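Local coordinates for Rx protein (Solanum tuberosum, PDB 4M70), which is a plant immune receptor of the NB-LRR family that probably confers resistance to pathogens carrying the matching avirulence protein, here represented by its N-terminal coiled-coil domain, at residues Y7-S12 with E64-T69. Sequence-based numbering, arbitrary orientation.
Sequences YAAVTS and EVAYTT
Two near-parallel helices of the Rx coiled-coil domain, a four-helix bundle, meet here through Ala9 of helix 4-24 and the pair Ala66 and Tyr67 of helix 56-81. The axes of the two short segments run 21° apart and approach to 8.7 Å. Such closeness suits alanine: the CB atoms of Ala9 and Ala66, each pointing toward the other helix, touch at 3.9 Å, and their CA atoms are only 5.9 Å apart.

Tyr67 packs beside this pair. Its CA–CB bond does not aim at the neighbour, but with CG anti to the carbonyl carbon (chi1 -73°) the ring reaches across and lies against helix 4-24. The methyl of Ala9 sits over one face in a CH-pi contact, CB standing 3.9 Å from the ring centroid and 28° off the normal. It is displaced toward the hydroxyl-bearing carbon, CB coming within 3.5 Å of CZ. The backbone joins in, since CA of Ala9 is also 3.5 Å from the Tyr67 OH. One turn on, Ser12 brings its CB to the ring edge, 4.2 Å from CE1; a small residue leaves room for the broad ring.

Val10, whose CB points away from helix 56-81, packs on Leu35 and Arg39 of helix 29-42; farther along helix 56-81, Thr69 packs on Leu100 and Ala103 of helix 86-119. Thr11 OG1, hydrogen-bonded to Tyr7 O within its own helix, also hydrogen-bonds Arg39.

Cohesion between these two segments therefore comes from van der Waals and CH-pi contact: two alanines permit the close approach, and one aromatic ring extends it toward the partly exposed margin.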
loop_
_atom_site.group_PDB
_atom_site.type_symbol
_atom_site.label_atom_id
_atom_site.label_comp_id
_atom_site.label_asym_id
_atom_site.label_seq_id
_atom_site.Cartn_x
_atom_site.Cartn_y
_atom_site.Cartn_z
ATOM N N TYR A 7 -8.802 -9.881 6.287
ATOM C CA TYR A 7 -7.943 -10.962 5.812
ATOM C C TYR A 7 -8.095 -11.124 4.301
ATOM O O TYR A 7 -7.099 -11.197 3.571
ATOM C CB TYR A 7 -8.276 -12.274 6.534
ATOM C CG TYR A 7 -7.332 -13.422 6.220
ATOM C CD1 TYR A 7 -7.517 -14.227 5.098
ATOM C CD2 TYR A 7 -6.260 -13.702 7.053
ATOM C CE1 TYR A 7 -6.648 -15.273 4.814
ATOM C CE2 TYR A 7 -5.388 -14.745 6.779
ATOM C CZ TYR A 7 -5.587 -15.524 5.661
ATOM O OH TYR A 7 -4.723 -16.560 5.390
ATOM N N ALA A 8 -9.341 -11.158 3.836
ATOM C CA ALA A 8 -9.609 -11.340 2.412
ATOM C C ALA A 8 -9.068 -10.182 1.577
ATOM O O ALA A 8 -8.452 -10.390 0.528
ATOM C CB ALA A 8 -11.102 -11.519 2.171
ATOM N N ALA A 9 -9.291 -8.962 2.051
ATOM C CA ALA A 9 -8.835 -7.777 1.337
ATOM C C ALA A 9 -7.309 -7.693 1.247
ATOM O O ALA A 9 -6.758 -7.410 0.176
ATOM C CB ALA A 9 -9.401 -6.528 1.986
ATOM N N VAL A 10 -6.634 -7.934 2.368
ATOM C CA VAL A 10 -5.172 -7.924 2.403
ATOM C C VAL A 10 -4.601 -9.029 1.518
ATOM O O VAL A 10 -3.613 -8.822 0.811
ATOM C CB VAL A 10 -4.627 -8.046 3.855
ATOM C CG1 VAL A 10 -3.117 -8.273 3.858
ATOM C CG2 VAL A 10 -4.974 -6.802 4.658
ATOM N N THR A 11 -5.252 -10.190 1.526
ATOM C CA THR A 11 -4.844 -11.299 0.658
ATOM C C THR A 11 -4.934 -10.902 -0.814
ATOM O O THR A 11 -4.020 -11.166 -1.620
ATOM C CB THR A 11 -5.728 -12.544 0.890
ATOM O OG1 THR A 11 -5.613 -12.971 2.255
ATOM C CG2 THR A 11 -5.316 -13.682 -0.039
ATOM N N SER A 12 -6.035 -10.242 -1.151
ATOM C CA SER A 12 -6.244 -9.786 -2.513
ATOM C C SER A 12 -5.186 -8.749 -2.907
ATOM O O SER A 12 -4.681 -8.765 -4.031
ATOM C CB SER A 12 -7.659 -9.229 -2.664
ATOM O OG SER A 12 -7.926 -8.882 -4.009
ATOM N N GLU A 64 -11.573 -1.067 2.777
ATOM C CA GLU A 64 -11.659 -0.041 1.743
ATOM C C GLU A 64 -10.264 0.426 1.323
ATOM O O GLU A 64 -10.004 0.586 0.124
ATOM C CB GLU A 64 -12.582 1.114 2.142
ATOM C CG GLU A 64 -12.863 2.027 0.947
ATOM C CD GLU A 64 -14.031 2.980 1.151
ATOM O OE1 GLU A 64 -14.623 2.997 2.253
ATOM O OE2 GLU A 64 -14.380 3.687 0.178
ATOM N N VAL A 65 -9.381 0.668 2.294
ATOM C CA VAL A 65 -8.013 1.077 1.960
ATOM C C VAL A 65 -7.323 0.066 1.035
ATOM O O VAL A 65 -6.716 0.441 0.022
ATOM C CB VAL A 65 -7.147 1.303 3.227
ATOM C CG1 VAL A 65 -5.667 1.353 2.876
ATOM C CG2 VAL A 65 -7.572 2.574 3.949
ATOM N N ALA A 66 -7.441 -1.213 1.370
ATOM C CA ALA A 66 -6.807 -2.270 0.591
ATOM C C ALA A 66 -7.360 -2.350 -0.834
ATOM O O ALA A 66 -6.606 -2.448 -1.808
ATOM C CB ALA A 66 -6.956 -3.606 1.298
ATOM N N TYR A 67 -8.683 -2.323 -0.952
ATOM C CA TYR A 67 -9.306 -2.416 -2.265
ATOM C C TYR A 67 -8.956 -1.200 -3.147
ATOM O O TYR A 67 -8.631 -1.347 -4.338
ATOM C CB TYR A 67 -10.810 -2.638 -2.105
ATOM C CG TYR A 67 -11.127 -4.048 -1.635
ATOM C CD1 TYR A 67 -10.280 -5.106 -1.944
ATOM C CD2 TYR A 67 -12.238 -4.312 -0.844
ATOM C CE1 TYR A 67 -10.550 -6.393 -1.513
ATOM C CE2 TYR A 67 -12.511 -5.598 -0.401
ATOM C CZ TYR A 67 -11.660 -6.631 -0.735
ATOM O OH TYR A 67 -11.926 -7.912 -0.302
ATOM N N THR A 68 -8.984 -0.011 -2.546
ATOM C CA THR A 68 -8.602 1.224 -3.241
ATOM C C THR A 68 -7.165 1.134 -3.764
ATOM O O THR A 68 -6.867 1.447 -4.938
ATOM C CB THR A 68 -8.733 2.447 -2.307
ATOM O OG1 THR A 68 -10.072 2.526 -1.798
ATOM C CG2 THR A 68 -8.392 3.736 -3.042
ATOM N N THR A 69 -6.277 0.693 -2.880
ATOM C CA THR A 69 -4.874 0.523 -3.231
ATOM C C THR A 69 -4.744 -0.454 -4.391
ATOM O O THR A 69 -3.925 -0.265 -5.296
ATOM C CB THR A 69 -4.062 0.007 -2.037
ATOM O OG1 THR A 69 -4.242 0.886 -0.915
ATOM C CG2 THR A 69 -2.590 -0.097 -2.400
#